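Pyruvate kinase (Pseudomonas aeruginosa, PDB 6QXL) probably catalyses the last step of glycolysis, interconverting phosphoenolpyruvate plus ADP with pyruvate plus ATP, and binds magnesium and glucose 6-phosphate in this structure. Local coordinates at residues A[223-228]-A[252-257]; A[123-128]-A[160-165]; A[401-406]-A[422-427]; A[381-386]-A[456-461]; A[8-13]-A[28-33]. All coordinates share one frame; numbering follows the deposited sequence.

Contact 1 of 5, residues A[223-228]-A[252-257]; sequences ERAEAV and GVEIGD. With MG (magnesium ion), chain N.
E254 meets R224 and A225 with the two oxygens of one carboxylate. R224 NH1 donates to E254 OE1 at 3.0 Å in a salt bridge that lies in the guanidinium plane, only 5° out of it. The other oxygen, E254 OE2, accepts from the backbone N of A225 at 2.9 Å, the donor standing above the carboxylate plane. Guanidinium and carboxylate planes differ by about 30°. The bend at chi2 of R224 (-89°) brings its CD within 3.3 Å of E254 OE1, where the two side chains cross at a slant. Two anchors of such different direction fix the rotation of the E254 head, and N161 ND2 gives OE1 a further hydrogen bond. E226 OE1 approaches E254 OE2 to 4.0 Å; this like-charge proximity is probably eased by R197, which forms a salt bridge with E226. Next to the polar group, I255 CG2 packs on A225 CB at 4.0 Å and on V228 CG2, with I263 touching both I255 and V228. E223, next to R224, turns its side-chain end away from helix 248-255 to magnesium, which D250 also binds; the modelled metal bond to E223 OE2 is implausibly short, so its exact length is doubtful. The contact thus ties the loop after barrel strand 217-222 to the helix that follows the next strand, 243-247, beside the magnesium and malonate site of a TIM barrel.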
# COMPACT_ATOMS: atom_id res chain seq x y z
N GLU A 223 27.63 7.00 -19.19
CA GLU A 223 28.79 7.72 -18.72
C GLU A 223 28.76 9.23 -18.95
O GLU A 223 29.69 9.89 -18.63
CB GLU A 223 30.04 7.22 -19.47
CG GLU A 223 30.50 5.80 -19.22
CD GLU A 223 31.72 5.37 -20.02
OE1 GLU A 223 31.63 5.36 -21.23
OE2 GLU A 223 32.77 5.00 -19.44
N ARG A 224 27.73 9.79 -19.54
CA ARG A 224 27.71 11.22 -19.88
C ARG A 224 26.70 11.95 -19.07
O ARG A 224 25.60 11.45 -18.88
CB ARG A 224 27.44 11.46 -21.37
CG ARG A 224 28.65 11.23 -22.20
CD ARG A 224 29.60 12.38 -22.43
NE ARG A 224 30.36 12.20 -23.61
CZ ARG A 224 31.70 12.36 -23.72
NH1 ARG A 224 32.42 12.73 -22.66
NH2 ARG A 224 32.32 12.15 -24.87
N ALA A 225 27.01 13.13 -18.61
CA ALA A 225 26.05 13.97 -17.91
C ALA A 225 24.75 14.15 -18.66
O ALA A 225 23.67 14.12 -18.08
CB ALA A 225 26.66 15.30 -17.53
N GLU A 226 24.86 14.29 -19.99
CA GLU A 226 23.69 14.55 -20.84
C GLU A 226 22.76 13.35 -20.86
O GLU A 226 21.56 13.52 -21.00
CB GLU A 226 24.13 14.90 -22.27
CG GLU A 226 24.94 16.19 -22.43
CD GLU A 226 26.41 16.09 -22.04
OE1 GLU A 226 26.98 15.00 -21.82
OE2 GLU A 226 27.00 17.15 -21.87
N ALA A 227 23.30 12.15 -20.71
CA ALA A 227 22.50 10.93 -20.71
C ALA A 227 21.57 10.78 -19.51
O ALA A 227 20.58 10.05 -19.59
CB ALA A 227 23.41 9.71 -20.80
N VAL A 228 21.87 11.47 -18.41
CA VAL A 228 21.07 11.38 -17.19
C VAL A 228 20.49 12.73 -16.78
O VAL A 228 19.98 12.88 -15.67
CB VAL A 228 21.89 10.78 -16.03
CG1 VAL A 228 22.22 9.33 -16.35
CG2 VAL A 228 23.19 11.57 -15.79
N GLY A 252 30.84 9.14 -12.70
CA GLY A 252 31.14 9.86 -11.47
C GLY A 252 31.94 11.13 -11.72
O GLY A 252 31.73 12.14 -11.08
N VAL A 253 32.87 11.08 -12.67
CA VAL A 253 33.60 12.27 -13.05
C VAL A 253 32.64 13.32 -13.62
O VAL A 253 32.72 14.50 -13.28
CB VAL A 253 34.70 11.92 -14.06
CG1 VAL A 253 35.30 13.19 -14.66
CG2 VAL A 253 35.80 11.11 -13.42
N GLU A 254 31.72 12.88 -14.48
CA GLU A 254 30.85 13.82 -15.18
C GLU A 254 29.76 14.46 -14.25
O GLU A 254 29.42 15.58 -14.47
CB GLU A 254 30.26 13.16 -16.43
CG GLU A 254 31.37 13.48 -17.56
CD GLU A 254 30.89 13.47 -18.90
OE1 GLU A 254 31.56 13.05 -19.84
OE2 GLU A 254 29.74 13.89 -19.19
N ILE A 255 29.21 13.69 -13.35
CA ILE A 255 28.13 14.22 -12.49
C ILE A 255 28.49 14.34 -11.02
O ILE A 255 27.70 14.86 -10.26
CB ILE A 255 26.83 13.38 -12.61
CG1 ILE A 255 27.01 11.98 -12.01
CG2 ILE A 255 26.42 13.28 -14.04
CD1 ILE A 255 25.74 11.15 -11.99
N GLY A 256 29.66 13.85 -10.63
CA GLY A 256 30.11 13.86 -9.23
C GLY A 256 29.75 12.59 -8.47
O GLY A 256 28.65 12.08 -8.58
N ASP A 257 30.70 12.06 -7.72
CA ASP A 257 30.46 10.80 -7.02
C ASP A 257 29.28 10.85 -6.03
O ASP A 257 28.60 9.86 -5.83
CB ASP A 257 31.74 10.17 -6.47
CG ASP A 257 32.49 11.06 -5.48
OD1 ASP A 257 31.87 12.02 -4.95
OD2 ASP A 257 33.72 10.81 -5.24
MG MG N . 34.14 4.35 -18.88
O HOH W 1 36.63 4.37 -18.18

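Contact 2 of 5, residues A[123-128]-A[160-165]; sequences DELLLD and INRRGG
I160 lies side by side with L127, CG1 to CG 4.0 Å, while its CD1 also meets L125 CD1. N161 forms the antiparallel hydrogen-bonded pair with L126: L126 N donates to N161 O at 2.8 Å, and N161 N donates back to L126 O. The side chain of N161 turns its own OD1 to R162 N, a bond within the strand. At R162 the chain bends at chi3 (63°), and the guanidinium then serves two partners at its edge. NH1 makes a salt bridge of 2.6 Å to D123 OD2, approaching 45° above a carboxylate plane that stands 78° from the guanidinium. NE and NH2 both grip G165 O, each at 3.0 Å, and this closes the type II turn from R162 to G165 together with the backbone bond from G165 N to R162 O. R163 N donates to E124 O, and water 2 links R163 O to E124 N. The R163 guanidinium has L126 CD1 centred 3.9 Å above one face; R163 NH1 also forms a salt bridge with E124 OE2 at 2.7 Å, although the hydrogen bond within it is strongly bent and weak. Strand 159-162 runs between the short strand 74-75 and strand 124-127, whose far neighbour is strand 132-139. L125, L127 and I160 point to one face, where F94 of strand 91-95 covers them; L126 lies on the opposite face and touches V133.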
# COMPACT_ATOMS: atom_id res chain seq x y z
N ASP A 123 37.62 25.63 -15.00
CA ASP A 123 37.28 24.22 -15.23
C ASP A 123 38.23 23.29 -14.48
O ASP A 123 39.43 23.59 -14.39
CB ASP A 123 37.31 23.88 -16.72
CG ASP A 123 36.16 24.54 -17.51
OD1 ASP A 123 35.34 25.29 -16.93
OD2 ASP A 123 36.07 24.38 -18.75
N GLU A 124 37.72 22.21 -13.90
CA GLU A 124 38.55 21.20 -13.28
C GLU A 124 38.69 20.01 -14.21
O GLU A 124 37.69 19.53 -14.73
CB GLU A 124 37.99 20.74 -11.91
CG GLU A 124 37.85 21.90 -10.93
CD GLU A 124 37.67 21.59 -9.47
OE1 GLU A 124 37.28 22.51 -8.74
OE2 GLU A 124 37.87 20.43 -9.03
N LEU A 125 39.92 19.55 -14.42
CA LEU A 125 40.20 18.42 -15.30
C LEU A 125 40.66 17.25 -14.45
O LEU A 125 41.43 17.42 -13.52
CB LEU A 125 41.29 18.79 -16.30
CG LEU A 125 40.99 19.96 -17.22
CD1 LEU A 125 42.33 20.36 -17.95
CD2 LEU A 125 39.79 19.64 -18.13
N LEU A 126 40.16 16.07 -14.78
CA LEU A 126 40.46 14.85 -14.05
C LEU A 126 41.17 13.87 -14.97
O LEU A 126 40.70 13.58 -16.06
CB LEU A 126 39.17 14.25 -13.51
CG LEU A 126 38.59 14.95 -12.26
CD1 LEU A 126 37.78 16.19 -12.54
CD2 LEU A 126 37.73 14.09 -11.43
N LEU A 127 42.32 13.41 -14.52
CA LEU A 127 43.16 12.51 -15.30
C LEU A 127 43.30 11.18 -14.59
O LEU A 127 43.27 11.13 -13.35
CB LEU A 127 44.55 13.10 -15.51
CG LEU A 127 44.59 14.33 -16.42
CD1 LEU A 127 44.65 15.57 -15.58
CD2 LEU A 127 45.73 14.24 -17.47
N ASP A 128 43.45 10.10 -15.37
CA ASP A 128 43.60 8.76 -14.84
C ASP A 128 42.43 8.41 -13.90
O ASP A 128 42.62 8.07 -12.73
CB ASP A 128 44.95 8.58 -14.11
CG ASP A 128 45.30 7.11 -13.88
OD1 ASP A 128 44.51 6.22 -14.28
OD2 ASP A 128 46.35 6.85 -13.30
N ILE A 160 41.73 11.86 -19.86
CA ILE A 160 41.39 13.15 -19.27
C ILE A 160 39.92 13.44 -19.54
O ILE A 160 39.40 13.13 -20.60
CB ILE A 160 42.33 14.26 -19.82
CG1 ILE A 160 42.02 15.60 -19.17
CG2 ILE A 160 42.22 14.39 -21.31
CD1 ILE A 160 43.06 16.66 -19.45
N ASN A 161 39.25 14.02 -18.57
CA ASN A 161 37.89 14.52 -18.75
C ASN A 161 37.69 15.76 -17.92
O ASN A 161 38.46 16.06 -17.05
CB ASN A 161 36.83 13.47 -18.42
CG ASN A 161 35.47 13.74 -19.13
OD1 ASN A 161 35.20 14.81 -19.68
ND2 ASN A 161 34.63 12.71 -19.15
N ARG A 162 36.63 16.49 -18.18
CA ARG A 162 36.23 17.64 -17.45
C ARG A 162 35.13 17.31 -16.44
O ARG A 162 34.13 16.70 -16.78
CB ARG A 162 35.77 18.70 -18.39
CG ARG A 162 35.55 20.06 -17.72
CD ARG A 162 35.29 21.22 -18.51
NE ARG A 162 34.06 21.09 -19.25
CZ ARG A 162 33.58 21.99 -20.05
NH1 ARG A 162 34.14 23.24 -20.16
NH2 ARG A 162 32.51 21.68 -20.82
N ARG A 163 35.32 17.81 -15.20
CA ARG A 163 34.31 17.70 -14.19
C ARG A 163 33.07 18.47 -14.73
O ARG A 163 33.13 19.62 -15.06
CB ARG A 163 34.78 18.32 -12.89
CG ARG A 163 33.80 18.24 -11.72
CD ARG A 163 34.59 18.49 -10.46
NE ARG A 163 35.00 17.21 -9.88
CZ ARG A 163 36.09 17.00 -9.11
NH1 ARG A 163 36.82 18.01 -8.68
NH2 ARG A 163 36.35 15.79 -8.68
N GLY A 164 31.94 17.79 -14.78
CA GLY A 164 30.74 18.30 -15.30
C GLY A 164 30.42 17.82 -16.70
O GLY A 164 29.33 18.12 -17.17
N GLY A 165 31.41 17.26 -17.42
CA GLY A 165 31.24 16.86 -18.78
C GLY A 165 31.17 18.02 -19.75
O GLY A 165 31.87 19.01 -19.57
O HOH W 2 34.57 22.05 -14.30

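Contact 3 of 5, residues A[401-406]-A[422-427]; sequences PIYAYS and ETIPFD
The Y405 ring carries I424 on one face, its CB 3.9 Å from the ring centroid and only 11° off the normal, a clear CH-pi contact. The edge of the same ring turns to F426 in a T-shaped pair: Y405 CD2 stands 3.5 Å above the F426 face, offset toward its rim. The centroids are 5.2 Å apart and the planes meet at 71°. F426 has its CG trans to the backbone N (chi1 -172°), which sets its ring face against the edge of Y405. The Y403 ring is approached obliquely by I424 CG1, 3.8 Å from CD1, and runs alongside E422. In the backbone the strands are parallel, with bonds alternating from E422 N to I402 O, A404 N to E422 O and I424 N to A404 O. The next one, from S406 N to I424 O, is long at 3.4 Å and weak, but F426 N closes the series on S406 O. Helix 409-414 joins the two strands in a beta-alpha-beta unit. Strand 421-425 is outermost in its sheet within the chain, and strand 402-406 lies between it and strand 377-383. Helix 436-446 covers the tyrosine face, where Y405 OH bonds to A440 O; helix 388-394 packs on I402 and A404.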
# COMPACT_ATOMS: atom_id res chain seq x y z
N PRO A 401 14.15 -20.69 -10.80
CA PRO A 401 15.06 -20.81 -11.96
C PRO A 401 14.36 -20.72 -13.29
O PRO A 401 13.36 -21.40 -13.51
CB PRO A 401 15.66 -22.19 -11.77
CG PRO A 401 15.48 -22.53 -10.34
CD PRO A 401 14.25 -21.84 -9.89
N ILE A 402 14.87 -19.86 -14.16
CA ILE A 402 14.38 -19.72 -15.52
C ILE A 402 15.36 -20.39 -16.48
O ILE A 402 16.53 -20.01 -16.57
CB ILE A 402 14.26 -18.23 -15.88
CG1 ILE A 402 13.31 -17.54 -14.91
CG2 ILE A 402 13.81 -18.07 -17.34
CD1 ILE A 402 13.26 -16.04 -15.04
N TYR A 403 14.90 -21.41 -17.19
CA TYR A 403 15.73 -22.14 -18.16
C TYR A 403 15.38 -21.77 -19.58
O TYR A 403 14.25 -21.97 -19.99
CB TYR A 403 15.58 -23.62 -17.93
CG TYR A 403 16.13 -24.04 -16.61
CD1 TYR A 403 17.49 -24.24 -16.43
CD2 TYR A 403 15.30 -24.23 -15.52
CE1 TYR A 403 18.00 -24.62 -15.19
CE2 TYR A 403 15.82 -24.64 -14.29
CZ TYR A 403 17.17 -24.82 -14.15
OH TYR A 403 17.66 -25.20 -12.95
N ALA A 404 16.33 -21.19 -20.30
CA ALA A 404 16.15 -20.85 -21.71
C ALA A 404 16.58 -22.06 -22.57
O ALA A 404 17.78 -22.37 -22.69
CB ALA A 404 16.98 -19.62 -22.07
N TYR A 405 15.58 -22.75 -23.12
CA TYR A 405 15.77 -23.87 -24.04
C TYR A 405 15.87 -23.32 -25.46
O TYR A 405 14.90 -22.73 -25.98
CB TYR A 405 14.61 -24.85 -23.94
CG TYR A 405 14.62 -25.75 -22.72
CD1 TYR A 405 14.66 -25.24 -21.43
CD2 TYR A 405 14.55 -27.12 -22.85
CE1 TYR A 405 14.64 -26.08 -20.32
CE2 TYR A 405 14.55 -27.96 -21.73
CZ TYR A 405 14.59 -27.43 -20.48
OH TYR A 405 14.58 -28.26 -19.38
N SER A 406 17.03 -23.48 -26.08
CA SER A 406 17.21 -22.99 -27.43
C SER A 406 18.16 -23.89 -28.19
O SER A 406 19.06 -24.51 -27.61
CB SER A 406 17.72 -21.56 -27.42
OG SER A 406 17.56 -20.94 -28.68
N GLU A 422 19.35 -19.77 -16.95
CA GLU A 422 20.36 -20.74 -17.35
C GLU A 422 20.03 -21.28 -18.73
O GLU A 422 18.86 -21.42 -19.09
CB GLU A 422 20.44 -21.89 -16.34
CG GLU A 422 21.02 -21.51 -14.97
CD GLU A 422 20.70 -22.48 -13.82
OE1 GLU A 422 21.17 -23.62 -13.93
OE2 GLU A 422 20.07 -22.05 -12.80
N THR A 423 21.06 -21.59 -19.51
CA THR A 423 20.85 -22.16 -20.84
C THR A 423 20.75 -23.68 -20.77
O THR A 423 21.54 -24.34 -20.08
CB THR A 423 22.01 -21.84 -21.75
OG1 THR A 423 22.20 -20.43 -21.81
CG2 THR A 423 21.72 -22.31 -23.13
N ILE A 424 19.77 -24.21 -21.49
CA ILE A 424 19.67 -25.64 -21.74
C ILE A 424 19.59 -25.83 -23.26
O ILE A 424 18.56 -25.51 -23.86
CB ILE A 424 18.42 -26.26 -21.11
CG1 ILE A 424 18.40 -26.06 -19.58
CG2 ILE A 424 18.34 -27.72 -21.48
CD1 ILE A 424 19.32 -26.95 -18.80
N PRO A 425 20.65 -26.37 -23.89
CA PRO A 425 20.58 -26.56 -25.35
C PRO A 425 19.53 -27.64 -25.68
O PRO A 425 19.46 -28.68 -24.97
CB PRO A 425 21.98 -27.01 -25.74
CG PRO A 425 22.82 -26.79 -24.54
CD PRO A 425 21.90 -26.90 -23.35
N PHE A 426 18.70 -27.35 -26.68
CA PHE A 426 17.51 -28.12 -26.94
C PHE A 426 16.91 -27.71 -28.26
O PHE A 426 16.85 -26.51 -28.58
CB PHE A 426 16.51 -27.90 -25.80
CG PHE A 426 15.31 -28.80 -25.83
CD1 PHE A 426 14.16 -28.36 -26.45
CD2 PHE A 426 15.29 -30.03 -25.13
CE1 PHE A 426 13.01 -29.15 -26.45
CE2 PHE A 426 14.16 -30.79 -25.11
CZ PHE A 426 13.01 -30.36 -25.74
N ASP A 427 16.51 -28.71 -29.06
CA ASP A 427 15.92 -28.49 -30.37
C ASP A 427 14.57 -29.18 -30.45
O ASP A 427 14.51 -30.36 -30.81
CB ASP A 427 16.82 -28.98 -31.51
CG ASP A 427 16.35 -28.47 -32.87
OD1 ASP A 427 15.29 -27.79 -32.93
OD2 ASP A 427 17.05 -28.74 -33.88

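Contact 4 of 5, residues A[381-386]-A[456-461]; sequences ICLTES and VILTKG. With G6P (6-O-phosphono-alpha-D-glucopyranose), chain M.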
# COMPACT_ATOMS: atom_id res chain seq x y z
N ILE A 381 10.52 -23.82 -17.81
CA ILE A 381 11.07 -24.30 -19.07
C ILE A 381 10.55 -23.35 -20.13
O ILE A 381 9.38 -23.40 -20.51
CB ILE A 381 10.64 -25.75 -19.33
CG1 ILE A 381 11.28 -26.66 -18.29
CG2 ILE A 381 11.04 -26.21 -20.73
CD1 ILE A 381 10.82 -28.11 -18.38
N CYS A 382 11.42 -22.48 -20.61
CA CYS A 382 11.03 -21.50 -21.60
C CYS A 382 11.67 -21.87 -22.93
O CYS A 382 12.86 -21.67 -23.14
CB CYS A 382 11.44 -20.12 -21.14
SG CYS A 382 11.00 -18.86 -22.35
N LEU A 383 10.87 -22.43 -23.84
CA LEU A 383 11.34 -22.73 -25.18
C LEU A 383 11.41 -21.43 -25.93
O LEU A 383 10.39 -20.79 -26.13
CB LEU A 383 10.42 -23.71 -25.90
CG LEU A 383 10.04 -25.00 -25.20
CD1 LEU A 383 9.38 -25.92 -26.24
CD2 LEU A 383 11.21 -25.69 -24.51
N THR A 384 12.61 -21.05 -26.35
CA THR A 384 12.81 -19.75 -26.97
C THR A 384 13.76 -19.85 -28.14
O THR A 384 14.73 -20.61 -28.11
CB THR A 384 13.31 -18.70 -25.94
OG1 THR A 384 13.54 -17.43 -26.60
CG2 THR A 384 14.58 -19.19 -25.24
N GLU A 385 13.51 -19.02 -29.14
CA GLU A 385 14.30 -18.96 -30.34
C GLU A 385 15.43 -17.95 -30.15
O GLU A 385 16.60 -18.29 -30.35
CB GLU A 385 13.41 -18.62 -31.54
CG GLU A 385 13.86 -19.11 -32.90
CD GLU A 385 13.83 -20.67 -33.07
OE1 GLU A 385 13.51 -21.43 -32.14
OE2 GLU A 385 14.18 -21.16 -34.16
N SER A 386 15.08 -16.72 -29.77
CA SER A 386 16.03 -15.63 -29.66
C SER A 386 16.37 -15.20 -28.25
O SER A 386 17.20 -14.31 -28.06
CB SER A 386 15.50 -14.42 -30.43
OG SER A 386 14.49 -13.75 -29.69
N VAL A 456 6.30 -27.80 -12.74
CA VAL A 456 7.12 -27.03 -13.65
C VAL A 456 6.21 -26.22 -14.57
O VAL A 456 5.10 -26.63 -14.84
CB VAL A 456 8.07 -28.00 -14.43
CG1 VAL A 456 8.13 -27.82 -15.94
CG2 VAL A 456 9.43 -27.87 -13.84
N ILE A 457 6.73 -25.12 -15.07
CA ILE A 457 6.00 -24.33 -16.06
C ILE A 457 6.72 -24.48 -17.39
O ILE A 457 7.94 -24.38 -17.45
CB ILE A 457 5.94 -22.83 -15.70
CG1 ILE A 457 5.02 -22.64 -14.50
CG2 ILE A 457 5.47 -22.00 -16.88
CD1 ILE A 457 4.90 -21.21 -14.03
N LEU A 458 5.96 -24.72 -18.45
CA LEU A 458 6.52 -24.74 -19.78
C LEU A 458 5.84 -23.68 -20.60
O LEU A 458 4.62 -23.57 -20.57
CB LEU A 458 6.33 -26.12 -20.42
CG LEU A 458 7.13 -26.35 -21.71
CD1 LEU A 458 7.48 -27.81 -21.84
CD2 LEU A 458 6.40 -25.89 -22.96
N THR A 459 6.62 -22.90 -21.33
CA THR A 459 6.07 -21.91 -22.26
C THR A 459 6.58 -22.17 -23.64
O THR A 459 7.72 -22.60 -23.82
CB THR A 459 6.43 -20.45 -21.86
OG1 THR A 459 7.84 -20.21 -22.01
CG2 THR A 459 6.00 -20.15 -20.41
N LYS A 460 5.74 -21.91 -24.63
CA LYS A 460 6.09 -22.11 -26.02
C LYS A 460 5.08 -21.40 -26.89
O LYS A 460 4.14 -20.77 -26.40
CB LYS A 460 6.12 -23.59 -26.35
CG LYS A 460 4.77 -24.26 -26.29
CD LYS A 460 4.82 -25.72 -26.75
CE LYS A 460 3.36 -26.17 -26.89
NZ LYS A 460 3.22 -27.63 -27.07
N GLY A 461 5.28 -21.52 -28.20
CA GLY A 461 4.31 -21.06 -29.19
C GLY A 461 3.79 -22.24 -29.99
O GLY A 461 3.96 -23.41 -29.59
C1 G6P M . 9.21 -21.14 -28.93
C2 G6P M . 9.12 -21.71 -30.33
C3 G6P M . 8.14 -20.77 -31.03
C4 G6P M . 8.19 -19.33 -30.56
C5 G6P M . 9.63 -19.11 -30.12
C6 G6P M . 9.89 -17.64 -29.85
O1 G6P M . 9.77 -22.21 -28.19
O2 G6P M . 10.41 -21.85 -30.98
O3 G6P M . 6.91 -21.29 -30.60
O4 G6P M . 7.70 -18.41 -31.57
O5 G6P M . 9.94 -19.91 -28.97
O6 G6P M . 10.87 -17.38 -28.87
P G6P M . 11.37 -15.83 -28.59
O1P G6P M . 12.57 -15.59 -29.47
O2P G6P M . 11.60 -16.22 -27.14
O3P G6P M . 10.37 -14.72 -29.00
O HOH W 3 8.49 -19.50 -24.68
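I381 and V456 meet methyl to methyl, CD1 to CG1 at 3.6 Å, and the other branch of I381, CG2, lies 4.0 Å from L458 CG. L383 extends this apolar strip by running beside the inner part of K460, CD1 to CB at 4.0 Å. The strands that carry these groups are parallel, at 8° to one another. Three backbone bonds join them: I381 N to I457 O, T459 N to I381 O, and L383 N to T459 O, the last the longest at 3.2 Å. On the other face C382 and T459 pair. T459 OG1 sits between the backbone N and the carbonyl carbon (chi1 67°), where water 3 lies 2.8 Å from it and donates to L383 O. Past L383 the chain becomes a binding loop for glucose 6-phosphate. S386 grips phosphate oxygen O1P twice, from its N at 2.8 Å and from its OG, while E385 N donates to the bridging O6 almost straight (171°). T384 OG1 also bonds to O2P, although that modelled distance is too short to be trusted. T389 OG1, G468 and G469 supply further bonds to the ligand. Strand 377-383 runs between strands 402-406 and 455-461; helix 436-446 covers I381 and L458, whereas helices 359-373 and 388-394 pack on the C382 and T459 face.

Contact 5 of 5, residues A[8-13]-A[28-33]; sequences IVATLG and AGIDVA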
# COMPACT_ATOMS: atom_id res chain seq x y z
N ILE A 8 28.06 -12.40 -13.57
CA ILE A 8 29.37 -11.78 -13.38
C ILE A 8 30.05 -11.52 -14.71
O ILE A 8 30.27 -12.44 -15.48
CB ILE A 8 30.27 -12.65 -12.51
CG1 ILE A 8 29.70 -12.74 -11.09
CG2 ILE A 8 31.69 -12.08 -12.49
CD1 ILE A 8 30.41 -13.72 -10.14
N VAL A 9 30.38 -10.26 -14.97
CA VAL A 9 31.16 -9.87 -16.13
C VAL A 9 32.60 -9.64 -15.69
O VAL A 9 32.86 -8.85 -14.79
CB VAL A 9 30.64 -8.57 -16.73
CG1 VAL A 9 31.44 -8.22 -17.98
CG2 VAL A 9 29.16 -8.70 -17.04
N ALA A 10 33.54 -10.34 -16.34
CA ALA A 10 34.96 -10.25 -16.00
C ALA A 10 35.72 -9.72 -17.20
O ALA A 10 35.65 -10.30 -18.29
CB ALA A 10 35.50 -11.60 -15.59
N THR A 11 36.42 -8.60 -17.00
CA THR A 11 37.25 -8.05 -18.06
C THR A 11 38.54 -8.85 -18.15
O THR A 11 39.14 -9.17 -17.13
CB THR A 11 37.58 -6.58 -17.80
OG1 THR A 11 36.37 -5.82 -17.80
CG2 THR A 11 38.45 -6.06 -18.89
N LEU A 12 38.96 -9.15 -19.37
CA LEU A 12 40.22 -9.86 -19.60
C LEU A 12 41.36 -8.90 -19.86
O LEU A 12 41.17 -7.77 -20.33
CB LEU A 12 40.10 -10.83 -20.76
CG LEU A 12 38.95 -11.82 -20.62
CD1 LEU A 12 38.95 -12.75 -21.83
CD2 LEU A 12 39.01 -12.59 -19.29
N GLY A 13 42.56 -9.37 -19.55
CA GLY A 13 43.78 -8.58 -19.74
C GLY A 13 45.02 -9.38 -19.41
O GLY A 13 44.97 -10.61 -19.27
N ALA A 28 35.39 -20.69 -11.83
CA ALA A 28 34.97 -19.86 -10.70
C ALA A 28 33.58 -19.26 -10.93
O ALA A 28 32.96 -18.77 -9.98
CB ALA A 28 35.99 -18.78 -10.42
N GLY A 29 33.13 -19.26 -12.18
CA GLY A 29 31.77 -18.92 -12.51
C GLY A 29 31.53 -17.70 -13.37
O GLY A 29 30.41 -17.19 -13.39
N ILE A 30 32.51 -17.21 -14.11
CA ILE A 30 32.22 -16.03 -14.92
C ILE A 30 31.11 -16.34 -15.92
O ILE A 30 31.05 -17.43 -16.47
CB ILE A 30 33.45 -15.45 -15.63
CG1 ILE A 30 34.04 -16.38 -16.68
CG2 ILE A 30 34.53 -15.07 -14.63
CD1 ILE A 30 34.73 -15.59 -17.78
N ASP A 31 30.23 -15.39 -16.15
CA ASP A 31 29.16 -15.55 -17.12
C ASP A 31 29.41 -14.75 -18.40
O ASP A 31 28.84 -15.07 -19.44
CB ASP A 31 27.81 -15.17 -16.48
CG ASP A 31 27.58 -15.87 -15.12
OD1 ASP A 31 27.24 -17.10 -15.08
OD2 ASP A 31 27.76 -15.19 -14.06
N VAL A 32 30.24 -13.71 -18.34
CA VAL A 32 30.55 -12.89 -19.51
C VAL A 32 32.00 -12.43 -19.43
O VAL A 32 32.46 -11.98 -18.39
CB VAL A 32 29.66 -11.63 -19.58
CG1 VAL A 32 29.99 -10.78 -20.80
CG2 VAL A 32 28.22 -12.03 -19.60
N ALA A 33 32.72 -12.55 -20.55
CA ALA A 33 34.07 -12.05 -20.66
C ALA A 33 34.02 -10.77 -21.47
O ALA A 33 33.47 -10.75 -22.58
CB ALA A 33 34.97 -13.07 -21.33
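V9 pairs with V32 and A10 with A33 in parallel register, joining the first two strands of the TIM barrel in a beta-alpha-beta unit whose helix is 19-28. The apolar contacts fall on two faces. V9 and V32 lie side by side and point the same way, CG2 of V9 3.9 Å from CB of V32; V32 also touches A64 and L66 of the third strand. On the other face A10 CB meets I30 CG2 at 3.7 Å, and L12 CD1 reaches back to A33 CB at 4.0 Å. That face turns to the helices: L12 and I30 touch L25 of helix 19-28, and I30 touches V329 of helix 325-340. G29, with positive phi, ends helix 19-28 in a Schellman motif and leads the chain into the second strand. Backbone bonds hold the strands in register, A10 N donating to V32 O at 2.8 Å. I8 O accepts two donors, D31 N at 3.0 Å and V32 N at 3.1 Å. Charged groups gather at the same end: D31 forms salt bridges through OD2 to R4 and through OD1 to R61. With CG beside the backbone N (chi1 -51°), the D31 carboxylate comes level with the first strand, and I8 N donates to the anti lone pair of D31 OD2 at 2.8 Å.

In the fold
Along the chain contact 5 comes first, then contacts 2 and 1 in series, and finally contact 4, whose loop encloses contact 3. Contact 5 lies in the barrel wall, its centre about 26 Å from that of contact 1. Contacts 1 and 2 have centres about 11 Å apart and touch, so the beta domain inserted in the barrel meets the barrel beside the magnesium site. Contacts 3 and 4, centres about 8 Å apart, share one sheet of the C-terminal alpha/beta domain through neighbouring strands 402-406 and 377-383. The centres of contacts 1 and 4 are about 40 Å apart, separating the magnesium site widely from the glucose 6-phosphate pocket, consistent with a regulator site remote from the catalytic barrel.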